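Local coordinates for NusG domain II-containing protein (Ruminococcus gnavus, PDB 4ESN) that is of unknown function but binds a zinc ion through cysteines and belongs to the NusG domain II family, at residues T39-I42 with N46-R49. Sequence-based numbering, arbitrary orientation.
Sequences TIEI and NRLR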
ATOM      1  N   THR A  39     -10.226  16.133  -5.312  1.00 45.74           N
ATOM      2  CA  THR A  39      -9.680  15.320  -6.385  0.50 44.68           C
ATOM      3  C   THR A  39      -8.181  15.639  -6.455  1.00 48.69           C
ATOM      4  O   THR A  39      -7.821  16.823  -6.544  1.00 49.90           O
ATOM      5  CB  THR A  39     -10.489  15.646  -7.649  0.50 54.13           C
ATOM      6  OG1 THR A  39     -11.795  15.055  -7.524  0.50 47.20           O
ATOM      7  CG2 THR A  39      -9.805  15.205  -8.932  0.50 52.66           C
ATOM      8  N   ILE A  40      -7.326  14.623  -6.385  1.00 43.04           N
ATOM      9  CA  ILE A  40      -5.881  14.787  -6.447  1.00 42.68           C
ATOM     10  C   ILE A  40      -5.386  14.116  -7.721  1.00 46.35           C
ATOM     11  O   ILE A  40      -5.452  12.888  -7.875  1.00 44.02           O
ATOM     12  CB  ILE A  40      -5.113  14.297  -5.167  1.00 45.05           C
ATOM     13  CG1 ILE A  40      -5.725  14.864  -3.838  1.00 46.24           C
ATOM     14  CG2 ILE A  40      -3.629  14.651  -5.233  1.00 44.91           C
ATOM     15  CD1 ILE A  40      -6.836  14.162  -3.234  1.00 51.66           C
ATOM     16  N   GLU A  41      -4.875  14.934  -8.631  1.00 45.86           N
ATOM     17  CA  GLU A  41      -4.317  14.444  -9.888  1.00 47.68           C
ATOM     18  C   GLU A  41      -2.843  14.256  -9.623  1.00 53.79           C
ATOM     19  O   GLU A  41      -2.128  15.238  -9.405  1.00 53.36           O
ATOM     20  CB  GLU A  41      -4.626  15.412 -11.045  1.00 50.70           C
ATOM     21  CG  GLU A  41      -6.132  15.579 -11.203  1.00 61.57           C
ATOM     22  CD  GLU A  41      -6.681  16.443 -12.328  1.00 87.37           C
ATOM     23  OE1 GLU A  41      -5.949  16.697 -13.314  1.00 89.09           O
ATOM     24  OE2 GLU A  41      -7.869  16.835 -12.235  1.00 74.83           O
ATOM     25  N   ILE A  42      -2.426  12.981  -9.531  1.00 50.69           N
ATOM     26  CA  ILE A  42      -1.081  12.585  -9.147  1.00 52.38           C
ATOM     27  C   ILE A  42      -0.280  12.400 -10.407  1.00 61.75           C
ATOM     28  O   ILE A  42      -0.304  11.336 -11.005  1.00 63.05           O
ATOM     29  CB  ILE A  42      -1.132  11.323  -8.222  1.00 52.91           C
ATOM     30  CG1 ILE A  42      -2.074  11.531  -7.029  1.00 50.53           C
ATOM     31  CG2 ILE A  42       0.237  10.952  -7.714  1.00 54.41           C
ATOM     32  CD1 ILE A  42      -2.628  10.213  -6.343  1.00 47.46           C
ATOM     33  N   ASN A  46      -2.354   9.012 -12.349  1.00 44.70           N
ATOM     34  CA  ASN A  46      -3.297   8.576 -11.332  1.00 42.83           C
ATOM     35  C   ASN A  46      -4.149   9.722 -10.837  1.00 45.67           C
ATOM     36  O   ASN A  46      -3.669  10.867 -10.719  1.00 44.48           O
ATOM     37  CB  ASN A  46      -2.564   7.951 -10.120  1.00 38.61           C
ATOM     38  CG  ASN A  46      -1.776   6.704 -10.431  1.00 50.34           C
ATOM     39  OD1 ASN A  46      -0.649   6.772 -10.896  1.00 47.90           O
ATOM     40  ND2 ASN A  46      -2.375   5.540 -10.243  1.00 43.72           N
ATOM     41  N   ARG A  47      -5.404   9.410 -10.517  1.00 38.98           N
ATOM     42  CA  ARG A  47      -6.285  10.416  -9.955  1.00 37.70           C
ATOM     43  C   ARG A  47      -6.998   9.816  -8.770  1.00 40.43           C
ATOM     44  O   ARG A  47      -7.687   8.794  -8.895  1.00 39.52           O
ATOM     45  CB  ARG A  47      -7.241  10.985 -11.001  1.00 35.97           C
ATOM     46  CG  ARG A  47      -8.151  12.087 -10.446  1.00 38.49           C
ATOM     47  CD  ARG A  47      -8.880  12.854 -11.537  1.00 45.79           C
ATOM     48  NE  ARG A  47      -9.809  12.008 -12.285  1.00 44.44           N
ATOM     49  CZ  ARG A  47      -9.608  11.577 -13.524  1.00 55.03           C
ATOM     50  NH1 ARG A  47      -8.500  11.919 -14.183  1.00 45.23           N
ATOM     51  NH2 ARG A  47     -10.519  10.821 -14.124  1.00 44.29           N
ATOM     52  N   LEU A  48      -6.799  10.448  -7.604  1.00 38.43           N
ATOM     53  CA  LEU A  48      -7.400  10.038  -6.335  1.00 38.37           C
ATOM     54  C   LEU A  48      -8.611  10.867  -6.042  1.00 44.55           C
ATOM     55  O   LEU A  48      -8.577  12.079  -6.197  1.00 46.77           O
ATOM     56  CB  LEU A  48      -6.371  10.204  -5.206  1.00 38.93           C
ATOM     57  CG  LEU A  48      -6.796   9.724  -3.813  1.00 43.76           C
ATOM     58  CD1 LEU A  48      -6.798   8.194  -3.747  1.00 42.68           C
ATOM     59  CD2 LEU A  48      -5.887  10.317  -2.750  1.00 47.71           C
ATOM     60  N   ARG A  49      -9.689  10.224  -5.593  1.00 40.30           N
ATOM     61  CA  ARG A  49     -10.890  10.957  -5.210  1.00 38.99           C
ATOM     62  C   ARG A  49     -11.125  10.801  -3.690  1.00 42.41           C
ATOM     63  O   ARG A  49     -11.148   9.677  -3.160  1.00 40.72           O
ATOM     64  CB  ARG A  49     -12.098  10.465  -6.023  1.00 38.40           C
ATOM     65  CG  ARG A  49     -13.484  11.102  -5.658  1.00 48.73           C
ATOM     66  CD  ARG A  49     -13.544  12.631  -5.714  1.00 63.40           C
ATOM     67  NE  ARG A  49     -14.776  13.149  -5.096  1.00 71.17           N
ATOM     68  CZ  ARG A  49     -15.082  14.435  -4.939  1.00 76.87           C
ATOM     69  NH1 ARG A  49     -14.268  15.379  -5.389  1.00 68.42           N
ATOM     70  NH2 ARG A  49     -16.221  14.784  -4.361  1.00 78.93           N
TER
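Ile40 and Leu48 form a hydrogen-bonded pair of an antiparallel beta hairpin, Ile40 N to Leu48 O at 2.8 Å and Leu48 N back to Ile40 O. Toward the turn, Ile42 N reaches Asn46 O at 2.7 Å; the return bond, Asn46 N to Ile42 O, is weak (3.4 Å). Arg49 NH1 donates to Thr39 OG1 (3.3 Å, 158° at the hydrogen) at the guanidinium edge, close to its plane, in one of two Thr39 conformers. The bend at chi2 (55°) turns the Arg49 chain toward Thr39, while its NH2 hydrogen-bonds Gln51 OE1. A leucine in place of Arg49 would probably leave Thr39 OG1, in that conformer, without this donor and Gln51 OE1 without its partner. On the same face, Arg47 CD lies 3.6 Å from Thr39 CG2 in that conformer and touches Glu41 CG; Arg47 NE salt-bridges Glu58 of strand 54-60. The other face turns inward: Ile42 and Leu48 pack on Val22 of the four-stranded sheet, and Asn46, OD1 hydrogen-bonded to Asn85 ND2, has its side chain about 4 Å from the zinc held by Cys62, Cys67 and Cys82. Ile42 CD1 rests 3.9 Å from Leu48 CB; Ile40 CD1 meets Leu48 CD2 at 4.0 Å.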